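Long-range contacts in KLLA0C04147p (Kluyveromyces lactis, PDB 5H2A), which probably binds and transfers sterols as a member of the oxysterol-binding protein family, this chain being its ankyrin-repeat domain: residues 10-15 / 44-49; 62-67 / 105-110; 86-91 / 115-120; 220-225 / 264-269. One frame throughout, in Å; residues are numbered along the deposited sequence.

Interaction 1 of 4, residues 10-15 / 44-49; sequences VSKPLL and EPTVRS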
loop_
_atom_site.group_PDB
_atom_site.type_symbol
_atom_site.label_atom_id
_atom_site.label_comp_id
_atom_site.label_asym_id
_atom_site.label_seq_id
_atom_site.Cartn_x
_atom_site.Cartn_y
_atom_site.Cartn_z
ATOM N N VAL A 10 -14.318 31.124 -1.108
ATOM C CA VAL A 10 -13.326 30.428 -0.300
ATOM C C VAL A 10 -11.931 30.736 -0.828
ATOM O O VAL A 10 -11.625 30.517 -2.006
ATOM C CB VAL A 10 -13.593 28.917 -0.281
ATOM C CG1 VAL A 10 -12.450 28.209 0.432
ATOM C CG2 VAL A 10 -14.911 28.640 0.422
ATOM N N SER A 11 -11.066 31.204 0.061
ATOM C CA SER A 11 -9.695 31.558 -0.281
ATOM C C SER A 11 -8.761 30.499 0.285
ATOM O O SER A 11 -8.674 30.331 1.507
ATOM C CB SER A 11 -9.344 32.935 0.285
ATOM O OG SER A 11 -7.939 33.107 0.320
ATOM N N LYS A 12 -8.070 29.786 -0.594
ATOM C CA LYS A 12 -7.060 28.845 -0.117
ATOM C C LYS A 12 -6.008 29.520 0.756
ATOM O O LYS A 12 -5.719 28.997 1.848
ATOM C CB LYS A 12 -6.428 28.103 -1.297
ATOM C CG LYS A 12 -5.269 27.200 -0.884
ATOM C CD LYS A 12 -4.733 26.340 -2.042
ATOM C CE LYS A 12 -5.846 25.527 -2.683
ATOM N NZ LYS A 12 -5.310 24.400 -3.506
ATOM N N PRO A 13 -5.407 30.662 0.362
ATOM C CA PRO A 13 -4.447 31.323 1.269
ATOM C C PRO A 13 -5.011 31.629 2.643
ATOM O O PRO A 13 -4.304 31.445 3.633
ATOM C CB PRO A 13 -4.077 32.616 0.515
ATOM C CG PRO A 13 -4.276 32.276 -0.928
ATOM C CD PRO A 13 -5.495 31.354 -0.940
ATOM N N LEU A 14 -6.257 32.115 2.738
ATOM C CA LEU A 14 -6.814 32.459 4.045
ATOM C C LEU A 14 -7.098 31.220 4.891
ATOM O O LEU A 14 -6.908 31.237 6.118
ATOM C CB LEU A 14 -8.100 33.263 3.859
ATOM C CG LEU A 14 -8.362 34.345 4.887
ATOM C CD1 LEU A 14 -7.260 35.393 4.765
ATOM C CD2 LEU A 14 -9.734 34.949 4.631
ATOM N N LEU A 15 -7.619 30.159 4.272
ATOM C CA LEU A 15 -7.815 28.914 5.010
ATOM C C LEU A 15 -6.491 28.409 5.549
ATOM O O LEU A 15 -6.396 27.995 6.710
ATOM C CB LEU A 15 -8.417 27.839 4.100
ATOM C CG LEU A 15 -9.922 27.675 4.033
ATOM C CD1 LEU A 15 -10.219 26.470 3.143
ATOM C CD2 LEU A 15 -10.484 27.486 5.433
ATOM N N GLU A 44 -16.670 21.620 -0.314
ATOM C CA GLU A 44 -16.223 22.568 -1.324
ATOM C C GLU A 44 -14.786 22.225 -1.732
ATOM O O GLU A 44 -13.938 21.962 -0.859
ATOM C CB GLU A 44 -16.339 23.995 -0.767
ATOM C CG GLU A 44 -16.509 25.100 -1.799
ATOM C CD GLU A 44 -15.185 25.582 -2.374
ATOM O OE1 GLU A 44 -14.125 25.287 -1.767
ATOM O OE2 GLU A 44 -15.207 26.261 -3.428
ATOM N N PRO A 45 -14.481 22.156 -3.030
ATOM C CA PRO A 45 -13.187 21.563 -3.435
ATOM C C PRO A 45 -11.963 22.316 -2.930
ATOM O O PRO A 45 -10.947 21.681 -2.613
ATOM C CB PRO A 45 -13.263 21.557 -4.972
ATOM C CG PRO A 45 -14.347 22.504 -5.328
ATOM C CD PRO A 45 -15.328 22.496 -4.185
ATOM N N THR A 46 -12.023 23.644 -2.836
ATOM C CA THR A 46 -10.892 24.372 -2.261
ATOM C C THR A 46 -10.741 24.043 -0.782
ATOM O O THR A 46 -9.627 23.788 -0.312
ATOM C CB THR A 46 -11.047 25.882 -2.477
ATOM O OG1 THR A 46 -10.891 26.174 -3.871
ATOM C CG2 THR A 46 -9.982 26.663 -1.697
ATOM N N VAL A 47 -11.858 23.980 -0.051
ATOM C CA VAL A 47 -11.818 23.541 1.344
ATOM C C VAL A 47 -11.183 22.156 1.451
ATOM O O VAL A 47 -10.268 21.941 2.257
ATOM C CB VAL A 47 -13.229 23.558 1.962
ATOM C CG1 VAL A 47 -13.209 22.957 3.377
ATOM C CG2 VAL A 47 -13.786 24.985 1.997
ATOM N N ARG A 48 -11.672 21.188 0.656
ATOM C CA ARG A 48 -11.118 19.834 0.713
ATOM C C ARG A 48 -9.617 19.838 0.458
ATOM O O ARG A 48 -8.877 19.054 1.067
ATOM C CB ARG A 48 -11.782 18.903 -0.321
ATOM C CG ARG A 48 -13.278 18.756 -0.236
ATOM C CD ARG A 48 -13.771 17.367 -0.738
ATOM N NE ARG A 48 -13.308 16.995 -2.081
ATOM C CZ ARG A 48 -13.879 17.390 -3.221
ATOM N NH1 ARG A 48 -14.929 18.204 -3.209
ATOM N NH2 ARG A 48 -13.387 16.972 -4.382
ATOM N N SER A 49 -9.156 20.680 -0.467
ATOM C CA SER A 49 -7.749 20.637 -0.867
ATOM C C SER A 49 -6.832 21.089 0.258
ATOM O O SER A 49 -5.672 20.670 0.309
ATOM C CB SER A 49 -7.512 21.500 -2.111
ATOM O OG SER A 49 -7.611 22.882 -1.798
HETATM O O HOH W 1 -4.114 22.787 -1.134
#
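Val10 CG1 touches Thr46 CG2 at 3.6 Å, the two side chains sliding past each other in opposite directions. The same methyl meets Val47 CG2 at 3.8 Å, here with the side chains nearly at a right angle. With CG1 of Val10 anti to the backbone N (chi1 173°), both of its branches face segment 44-49, CG2 lying near the Glu44 carboxylate. Leu15, in the first turn of helix 12-25, brings CD1 to Val47 CA at 3.8 Å and crosses the valine at about a right angle. Thr46 CG2 also covers the start of helix 12-25, 3.8 Å from Lys12 N.

Polar contact across the segments is slight. Lys12 bends at chi3 and brings NZ to Ser49 OG at 3.2 Å, a weak hydrogen bond. A water accepts from the same NZ and donates weakly to Ser49 O. Ser49 OG is itself turned back to donate to Thr46 O at 2.7 Å, which fixes the hydroxyl for the lysine.

Both segments carry helix N-caps. Ser11 OG accepts from Leu14 N, and Glu44 OE1 accepts from Val47 N at 3.1 Å, almost along its C-O axis, and weakly from Thr46 N. The capping carboxylate thereby also forms one wall beside Val10.

The contact thus sets the beginnings of helices 12-25 and 45-51 side by side at the N-terminal end of the all-helical domain. Inward, Leu15 and Val47 both touch Phe39 in the preceding loop, while Lys12 and Leu15 reach Val50 further along helix 45-51.

Interaction 2 of 4, residues 62-67 / 105-110; sequences SPASLI and QSRGDV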
loop_
_atom_site.group_PDB
_atom_site.type_symbol
_atom_site.label_atom_id
_atom_site.label_comp_id
_atom_site.label_asym_id
_atom_site.label_seq_id
_atom_site.Cartn_x
_atom_site.Cartn_y
_atom_site.Cartn_z
ATOM N N SER A 62 3.656 21.368 13.850
ATOM C CA SER A 62 2.921 21.035 15.076
ATOM C C SER A 62 3.760 20.212 16.049
ATOM O O SER A 62 4.645 19.458 15.628
ATOM C CB SER A 62 1.658 20.229 14.746
ATOM O OG SER A 62 0.703 21.048 14.093
ATOM N N PRO A 63 3.433 20.281 17.349
ATOM C CA PRO A 63 4.013 19.333 18.315
ATOM C C PRO A 63 3.581 17.911 18.023
ATOM O O PRO A 63 2.485 17.663 17.514
ATOM C CB PRO A 63 3.450 19.788 19.671
ATOM C CG PRO A 63 2.678 21.046 19.423
ATOM C CD PRO A 63 2.393 21.134 17.954
ATOM N N ALA A 64 4.433 16.960 18.418
ATOM C CA ALA A 64 4.119 15.556 18.191
ATOM C C ALA A 64 2.830 15.149 18.894
ATOM O O ALA A 64 2.117 14.270 18.406
ATOM C CB ALA A 64 5.299 14.686 18.642
ATOM N N SER A 65 2.485 15.790 20.016
ATOM C CA SER A 65 1.252 15.417 20.706
ATOM C C SER A 65 0.024 15.683 19.834
ATOM O O SER A 65 -0.922 14.883 19.815
ATOM C CB SER A 65 1.133 16.169 22.029
ATOM O OG SER A 65 1.126 17.577 21.813
ATOM N N LEU A 66 0.016 16.806 19.119
ATOM C CA LEU A 66 -1.113 17.104 18.240
ATOM C C LEU A 66 -1.119 16.184 17.026
ATOM O O LEU A 66 -2.187 15.728 16.593
ATOM C CB LEU A 66 -1.078 18.569 17.814
ATOM C CG LEU A 66 -2.142 19.037 16.811
ATOM C CD1 LEU A 66 -3.558 18.740 17.294
ATOM C CD2 LEU A 66 -1.965 20.522 16.562
ATOM N N ILE A 67 0.058 15.893 16.471
ATOM C CA ILE A 67 0.146 14.941 15.363
ATOM C C ILE A 67 -0.427 13.593 15.773
ATOM O O ILE A 67 -1.220 12.987 15.038
ATOM C CB ILE A 67 1.603 14.820 14.882
ATOM C CG1 ILE A 67 2.034 16.128 14.217
ATOM C CG2 ILE A 67 1.747 13.620 13.915
ATOM C CD1 ILE A 67 3.545 16.261 14.069
ATOM N N GLN A 105 12.579 16.224 7.729
ATOM C CA GLN A 105 12.753 17.116 8.869
ATOM C C GLN A 105 13.413 16.452 10.069
ATOM O O GLN A 105 13.581 17.112 11.101
ATOM C CB GLN A 105 11.390 17.680 9.305
ATOM C CG GLN A 105 10.790 18.603 8.286
ATOM C CD GLN A 105 9.383 19.063 8.656
ATOM O OE1 GLN A 105 8.475 18.998 7.829
ATOM N NE2 GLN A 105 9.200 19.511 9.893
ATOM N N SER A 106 13.780 15.174 9.965
ATOM C CA SER A 106 14.390 14.442 11.075
ATOM C C SER A 106 13.508 14.442 12.323
ATOM O O SER A 106 13.998 14.568 13.447
ATOM C CB SER A 106 15.787 14.997 11.402
ATOM O OG SER A 106 16.622 14.858 10.271
ATOM N N ARG A 107 12.193 14.270 12.140
ATOM C CA ARG A 107 11.281 14.164 13.286
ATOM C C ARG A 107 11.119 12.680 13.608
ATOM O O ARG A 107 10.168 12.013 13.199
ATOM C CB ARG A 107 9.946 14.849 12.995
ATOM C CG ARG A 107 10.079 16.353 12.698
ATOM C CD ARG A 107 8.707 17.087 12.838
ATOM N NE ARG A 107 8.216 17.067 14.216
ATOM C CZ ARG A 107 7.107 17.673 14.614
ATOM N NH1 ARG A 107 6.381 18.343 13.732
ATOM N NH2 ARG A 107 6.730 17.611 15.880
ATOM N N GLY A 108 12.101 12.153 14.351
ATOM C CA GLY A 108 12.145 10.723 14.598
ATOM C C GLY A 108 10.894 10.199 15.277
ATOM O O GLY A 108 10.409 9.119 14.951
ATOM N N ASP A 109 10.350 10.963 16.235
ATOM C CA ASP A 109 9.169 10.495 16.954
ATOM C C ASP A 109 7.958 10.413 16.033
ATOM O O ASP A 109 7.151 9.486 16.140
ATOM C CB ASP A 109 8.885 11.405 18.155
ATOM C CG ASP A 109 8.879 12.915 17.802
ATOM O OD1 ASP A 109 9.309 13.342 16.685
ATOM O OD2 ASP A 109 8.449 13.692 18.689
ATOM N N VAL A 110 7.820 11.383 15.124
ATOM C CA VAL A 110 6.717 11.373 14.162
ATOM C C VAL A 110 6.897 10.237 13.156
ATOM O O VAL A 110 5.931 9.563 12.779
ATOM C CB VAL A 110 6.638 12.748 13.464
ATOM C CG1 VAL A 110 5.554 12.748 12.371
ATOM C CG2 VAL A 110 6.375 13.846 14.495
#
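Arg107 grips the carbonyl oxygen of Ser62 end-on with two nitrogens. NH1 and NH2 each lie 2.8 Å from Ser62 O, and both N-H...O angles are 141°, the modest bend expected when one acceptor sits between two donors. The bonds are coplanar: the oxygen is 8° out of the guanidinium plane, and both donors lie in the carbonyl plane. The chain of Arg107 bends at chi3 (65°) to carry the group across to the end of helix 54-61. NH1 has a second acceptor there, Val59 O, which also takes a weak hydrogen bond from Gln105 NE2, and the Ser62 hydroxyl is satisfied by Leu23 O. Arg107 NH2 also comes near Ala64 N, but these are two donors and make no bond.

Apolar groups cover one face of the guanidinium. Ile67 CD1 lies over it, 3.5 Å from NH1, and meets Val110 CG2 at 3.7 Å, the isoleucine and valine crossing at about a right angle. Val110 CG2 stands above the same face, offset toward its rim. On the exposed margin, Ala64 CB rests against Asp109 OD2 at 3.3 Å, while Asp109 OD1 takes a weak bond from Val110 N.

Segment 105-110, within the predicted ankyrin repeat, turns between helices 98-104 and 108-115, with a Schellman motif ending the first at Ser106. Segment 62-67 makes the corresponding turn from helix 54-61 into helix 64-74. Arg107 thus brings a cation to two carbonyls, Val59 O in the last turn of helix 54-61 and Ser62 O just beyond it, where its charge probably interacts favourably with that helix end.

Interaction 3 of 4, residues 86-91 / 115-120; sequences IDVNKQ and MNHPDI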
loop_
_atom_site.group_PDB
_atom_site.type_symbol
_atom_site.label_atom_id
_atom_site.label_comp_id
_atom_site.label_asym_id
_atom_site.label_seq_id
_atom_site.Cartn_x
_atom_site.Cartn_y
_atom_site.Cartn_z
ATOM N N ILE A 86 -8.541 11.691 7.226
ATOM C CA ILE A 86 -7.351 12.070 6.466
ATOM C C ILE A 86 -6.660 10.791 6.019
ATOM O O ILE A 86 -6.496 9.856 6.814
ATOM C CB ILE A 86 -6.393 12.942 7.292
ATOM C CG1 ILE A 86 -6.983 14.349 7.471
ATOM C CG2 ILE A 86 -5.018 13.058 6.588
ATOM C CD1 ILE A 86 -6.128 15.262 8.302
ATOM N N ASP A 87 -6.254 10.763 4.757
ATOM C CA ASP A 87 -5.481 9.663 4.196
ATOM C C ASP A 87 -4.020 9.841 4.600
ATOM O O ASP A 87 -3.353 10.785 4.158
ATOM C CB ASP A 87 -5.658 9.652 2.683
ATOM C CG ASP A 87 -4.823 8.602 1.999
ATOM O OD1 ASP A 87 -4.160 7.782 2.672
ATOM O OD2 ASP A 87 -4.839 8.606 0.755
ATOM N N VAL A 88 -3.517 8.919 5.424
ATOM C CA VAL A 88 -2.154 9.033 5.940
ATOM C C VAL A 88 -1.115 8.932 4.824
ATOM O O VAL A 88 0.042 9.330 5.008
ATOM C CB VAL A 88 -1.955 7.965 7.044
ATOM C CG1 VAL A 88 -1.938 6.544 6.449
ATOM C CG2 VAL A 88 -0.692 8.238 7.841
ATOM N N ASN A 89 -1.513 8.447 3.643
ATOM C CA ASN A 89 -0.625 8.373 2.490
ATOM C C ASN A 89 -0.930 9.422 1.425
ATOM O O ASN A 89 -0.468 9.279 0.288
ATOM C CB ASN A 89 -0.708 6.980 1.863
ATOM C CG ASN A 89 -0.397 5.897 2.844
ATOM O OD1 ASN A 89 0.643 5.947 3.501
ATOM N ND2 ASN A 89 -1.295 4.903 2.959
ATOM N N LYS A 90 -1.723 10.444 1.753
ATOM C CA LYS A 90 -1.983 11.554 0.827
ATOM C C LYS A 90 -0.692 12.179 0.300
ATOM O O LYS A 90 0.214 12.527 1.061
ATOM C CB LYS A 90 -2.826 12.621 1.546
ATOM C CG LYS A 90 -3.031 13.925 0.757
ATOM C CD LYS A 90 -3.858 13.716 -0.507
ATOM C CE LYS A 90 -4.020 15.055 -1.264
ATOM N NZ LYS A 90 -4.768 14.877 -2.540
ATOM N N GLN A 91 -0.619 12.371 -1.014
ATOM C CA GLN A 91 0.517 13.055 -1.617
ATOM C C GLN A 91 0.170 14.513 -1.903
ATOM O O GLN A 91 -0.903 14.805 -2.445
ATOM C CB GLN A 91 0.937 12.356 -2.909
ATOM C CG GLN A 91 1.547 10.978 -2.698
ATOM C CD GLN A 91 1.868 10.326 -4.021
ATOM O OE1 GLN A 91 1.001 9.712 -4.632
ATOM N NE2 GLN A 91 3.097 10.502 -4.493
ATOM N N MET A 115 5.207 5.141 10.831
ATOM C CA MET A 115 5.600 3.775 10.445
ATOM C C MET A 115 4.776 2.727 11.180
ATOM O O MET A 115 4.594 1.613 10.671
ATOM C CB MET A 115 7.081 3.502 10.738
ATOM C CG MET A 115 8.116 4.296 9.893
ATOM S SD MET A 115 8.106 3.830 8.159
ATOM C CE MET A 115 8.876 2.195 8.163
ATOM N N ASN A 116 4.298 3.050 12.384
ATOM C CA ASN A 116 3.439 2.134 13.135
ATOM C C ASN A 116 1.986 2.156 12.694
ATOM O O ASN A 116 1.201 1.327 13.173
ATOM C CB ASN A 116 3.530 2.444 14.630
ATOM C CG ASN A 116 4.808 1.909 15.244
ATOM O OD1 ASN A 116 5.440 1.012 14.687
ATOM N ND2 ASN A 116 5.202 2.465 16.386
ATOM N N HIS A 117 1.597 3.061 11.809
ATOM C CA HIS A 117 0.220 3.086 11.318
ATOM C C HIS A 117 -0.044 1.863 10.449
ATOM O O HIS A 117 0.684 1.644 9.468
ATOM C CB HIS A 117 -0.038 4.362 10.511
ATOM C CG HIS A 117 -1.488 4.643 10.270
ATOM N ND1 HIS A 117 -2.280 3.853 9.466
ATOM C CD2 HIS A 117 -2.284 5.645 10.711
ATOM C CE1 HIS A 117 -3.503 4.349 9.430
ATOM N NE2 HIS A 117 -3.530 5.444 10.169
ATOM N N PRO A 118 -1.067 1.056 10.753
ATOM C CA PRO A 118 -1.300 -0.182 9.981
ATOM C C PRO A 118 -1.478 0.023 8.489
ATOM O O PRO A 118 -1.223 -0.916 7.717
ATOM C CB PRO A 118 -2.583 -0.759 10.604
ATOM C CG PRO A 118 -2.845 0.032 11.840
ATOM C CD PRO A 118 -2.130 1.329 11.738
ATOM N N ASP A 119 -1.910 1.207 8.045
ATOM C CA ASP A 119 -2.156 1.467 6.630
ATOM C C ASP A 119 -1.045 2.279 5.959
ATOM O O ASP A 119 -1.197 2.672 4.794
ATOM C CB ASP A 119 -3.502 2.186 6.466
ATOM C CG ASP A 119 -4.623 1.482 7.211
ATOM O OD1 ASP A 119 -4.681 0.242 7.129
ATOM O OD2 ASP A 119 -5.422 2.154 7.899
ATOM N N ILE A 120 0.059 2.542 6.662
ATOM C CA ILE A 120 1.128 3.356 6.096
ATOM C C ILE A 120 1.655 2.685 4.834
ATOM O O ILE A 120 1.675 1.456 4.718
ATOM C CB ILE A 120 2.267 3.571 7.109
ATOM C CG1 ILE A 120 3.122 4.780 6.720
ATOM C CG2 ILE A 120 3.148 2.315 7.211
ATOM C CD1 ILE A 120 2.341 6.134 6.815
#
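Two type I beta turns meet here, Asp87-Lys90 and His117-Ile120, in the loops that lead into and out of the helix pair 98-104 and 108-115. Val88 CG1 sits over the centre of the His117 imidazole, 4.0 Å from the ring centroid and 10° off its normal, a CH-pi contact. Its other methyl, CG2, packs on Ile120 CD1 at 3.8 Å, with the two side chains at about a right angle. The imidazole is held in place by its edge: ND1 accepts from Asp119 N in the ring plane, and NE2 is hydrogen-bonded to Thr75 OG1.

Such turns join successive helix pairs in an ankyrin domain, and segment 115-120 spans the end of the predicted repeat. Asn89 ties the two turns together. Its ND2 donates to Asp119 O at 2.9 Å with an N-H...O angle of 169°, the oxygen 2° out of the amide plane, though the donor is tilted from the carbonyl plane. On the other branch OD1 accepts from Asn121 N and lies 3.7 Å from Ile120 CD1. Asp87 OD1 accepts from Asn89 N at 2.9 Å, an Asx turn that secures the asparagine backbone; Asp119 OD1 forms a salt bridge with Lys77.

Interaction 4 of 4, residues 220-225 / 264-269; sequences DPFKRD and EQSVID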
loop_
_atom_site.group_PDB
_atom_site.type_symbol
_atom_site.label_atom_id
_atom_site.label_comp_id
_atom_site.label_asym_id
_atom_site.label_seq_id
_atom_site.Cartn_x
_atom_site.Cartn_y
_atom_site.Cartn_z
ATOM N N ASP A 220 4.909 -15.708 -12.028
ATOM C CA ASP A 220 5.625 -15.648 -13.294
ATOM C C ASP A 220 5.857 -17.053 -13.819
ATOM O O ASP A 220 6.674 -17.791 -13.249
ATOM C CB ASP A 220 6.958 -14.913 -13.118
ATOM C CG ASP A 220 7.734 -14.747 -14.429
ATOM O OD1 ASP A 220 7.434 -15.438 -15.424
ATOM O OD2 ASP A 220 8.668 -13.915 -14.459
ATOM N N PRO A 221 5.201 -17.461 -14.909
ATOM C CA PRO A 221 5.377 -18.839 -15.403
ATOM C C PRO A 221 6.741 -19.111 -16.012
ATOM O O PRO A 221 7.049 -20.279 -16.299
ATOM C CB PRO A 221 4.265 -18.975 -16.452
ATOM C CG PRO A 221 4.006 -17.589 -16.899
ATOM C CD PRO A 221 4.221 -16.702 -15.701
ATOM N N PHE A 222 7.568 -18.085 -16.212
ATOM C CA PHE A 222 8.900 -18.265 -16.771
ATOM C C PHE A 222 9.968 -18.473 -15.708
ATOM O O PHE A 222 11.103 -18.816 -16.056
ATOM C CB PHE A 222 9.276 -17.056 -17.639
ATOM C CG PHE A 222 8.441 -16.918 -18.884
ATOM C CD1 PHE A 222 8.027 -18.044 -19.583
ATOM C CD2 PHE A 222 8.070 -15.667 -19.356
ATOM C CE1 PHE A 222 7.261 -17.928 -20.739
ATOM C CE2 PHE A 222 7.296 -15.538 -20.506
ATOM C CZ PHE A 222 6.894 -16.679 -21.203
ATOM N N LYS A 223 9.642 -18.287 -14.432
ATOM C CA LYS A 223 10.633 -18.489 -13.380
ATOM C C LYS A 223 10.893 -19.976 -13.190
ATOM O O LYS A 223 9.973 -20.752 -12.899
ATOM C CB LYS A 223 10.171 -17.828 -12.078
ATOM C CG LYS A 223 11.146 -18.015 -10.920
ATOM C CD LYS A 223 11.635 -16.694 -10.350
ATOM C CE LYS A 223 12.614 -16.932 -9.208
ATOM N NZ LYS A 223 12.736 -15.731 -8.327
ATOM N N ARG A 224 12.142 -20.383 -13.391
ATOM C CA ARG A 224 12.480 -21.785 -13.244
ATOM C C ARG A 224 12.720 -22.112 -11.778
ATOM O O ARG A 224 13.002 -21.238 -10.953
ATOM C CB ARG A 224 13.714 -22.127 -14.081
ATOM C CG ARG A 224 13.571 -21.697 -15.532
ATOM C CD ARG A 224 14.773 -22.075 -16.384
ATOM N NE ARG A 224 14.470 -21.839 -17.792
ATOM C CZ ARG A 224 13.951 -22.756 -18.600
ATOM N NH1 ARG A 224 13.702 -23.977 -18.142
ATOM N NH2 ARG A 224 13.686 -22.458 -19.864
ATOM N N ASP A 225 12.581 -23.389 -11.449
ATOM C CA ASP A 225 12.934 -23.829 -10.111
ATOM C C ASP A 225 14.444 -24.048 -10.022
ATOM O O ASP A 225 15.189 -23.836 -10.984
ATOM C CB ASP A 225 12.142 -25.083 -9.726
ATOM C CG ASP A 225 12.440 -26.293 -10.613
ATOM O OD1 ASP A 225 13.499 -26.373 -11.276
ATOM O OD2 ASP A 225 11.585 -27.201 -10.631
ATOM N N GLU A 264 0.781 -13.712 -21.531
ATOM C CA GLU A 264 0.672 -12.404 -20.895
ATOM C C GLU A 264 2.017 -11.956 -20.327
ATOM O O GLU A 264 2.387 -10.776 -20.432
ATOM C CB GLU A 264 -0.417 -12.459 -19.821
ATOM C CG GLU A 264 -1.771 -12.823 -20.428
ATOM C CD GLU A 264 -2.860 -13.064 -19.396
ATOM O OE1 GLU A 264 -2.532 -13.353 -18.225
ATOM O OE2 GLU A 264 -4.051 -12.974 -19.766
ATOM N N GLN A 265 2.779 -12.896 -19.766
ATOM C CA GLN A 265 4.108 -12.585 -19.241
ATOM C C GLN A 265 5.045 -12.100 -20.344
ATOM O O GLN A 265 5.893 -11.224 -20.113
ATOM C CB GLN A 265 4.699 -13.822 -18.562
ATOM C CG GLN A 265 5.908 -13.524 -17.691
ATOM C CD GLN A 265 5.551 -12.641 -16.517
ATOM O OE1 GLN A 265 4.572 -12.896 -15.809
ATOM N NE2 GLN A 265 6.330 -11.576 -16.315
ATOM N N SER A 266 4.920 -12.673 -21.544
ATOM C CA SER A 266 5.772 -12.258 -22.655
ATOM C C SER A 266 5.584 -10.776 -22.972
ATOM O O SER A 266 6.547 -10.078 -23.315
ATOM C CB SER A 266 5.473 -13.110 -23.888
ATOM O OG SER A 266 5.988 -14.418 -23.733
ATOM N N VAL A 267 4.354 -10.282 -22.855
ATOM C CA VAL A 267 4.092 -8.864 -23.100
ATOM C C VAL A 267 4.708 -8.011 -21.999
ATOM O O VAL A 267 5.365 -7.001 -22.272
ATOM C CB VAL A 267 2.580 -8.599 -23.223
ATOM C CG1 VAL A 267 2.318 -7.110 -23.441
ATOM C CG2 VAL A 267 1.975 -9.422 -24.359
ATOM N N ILE A 268 4.503 -8.407 -20.739
ATOM C CA ILE A 268 5.065 -7.667 -19.610
ATOM C C ILE A 268 6.575 -7.531 -19.752
ATOM O O ILE A 268 7.140 -6.453 -19.531
ATOM C CB ILE A 268 4.685 -8.349 -18.280
ATOM C CG1 ILE A 268 3.168 -8.330 -18.083
ATOM C CG2 ILE A 268 5.400 -7.683 -17.111
ATOM C CD1 ILE A 268 2.676 -9.288 -17.004
ATOM N N ASP A 269 7.249 -8.615 -20.137
ATOM C CA ASP A 269 8.705 -8.614 -20.221
ATOM C C ASP A 269 9.266 -7.737 -21.344
ATOM O O ASP A 269 10.483 -7.526 -21.369
ATOM C CB ASP A 269 9.210 -10.048 -20.374
ATOM C CG ASP A 269 8.899 -10.911 -19.146
ATOM O OD1 ASP A 269 8.438 -10.352 -18.128
ATOM O OD2 ASP A 269 9.129 -12.132 -19.196
HETATM O O HOH W 2 9.848 -13.144 -16.785
#
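Gln265 swings CG away from its own backbone N (chi1 -166°) and then bends at chi2 (64°), which lays its amide against the carboxylate of Asp220. The two planes are 20° apart and stacked, with Asp220 OD1 3.5 Å from Gln265 CD. Asp220 opens an Asx turn superposed on a type I beta turn that runs to Lys223: its OD1 accepts from Phe222 N at 2.8 Å. The loop carrying this turn lies against the last turns of helix 249-268, the C-terminal helix of the domain.

Phe222 slides alongside Gln265 in the opposite direction, ring and amide nearly perpendicular. Its CD2 is 3.5 Å from Gln265 CG. Near the plane of the ring, at its edge, stand two oxygens: Ser266 OG, 3.5 Å from Phe222 CZ, and Asp269 OD2. The serine hydroxyl is bonded to Ala262 O one turn back, and Phe222 and Pro221 extend the packing to Ala262 and Ala261. Pro221 CD meets Gln265 OE1 at 3.8 Å.

Gln265 NE2 donates to Asp269 OD1 at 3.0 Å, on the syn side but tilted well out of the carboxylate plane, which fixes the rotation of the amide under Asp220. The carboxylates of Asp220 and Asp269 come near each other, and their like charges are probably eased by one water that donates to both, 2.7 Å from Asp220 OD2 and from Asp269 OD2 alike.

In the fold
The four contacts run along an elongated, all-helical chain. Interaction 1 comes first and closes before any other opens. Interactions 2 and 3 alternate along the sequence, since both tie the region of residues 62-91 to that of 105-120; their centres are about 15 Å apart and their nearest atoms about 5 Å. Helix 108-115 joins them, starting in interaction 2 and leading into interaction 3. Interaction 4 stands apart near the C-terminus, its centre about 48 Å from that of interaction 1 and on the opposite side of the chain's centre. No two contacts touch. Each joins elements only 24 to 39 residues apart in sequence, consistent with a repeat protein whose packing is local.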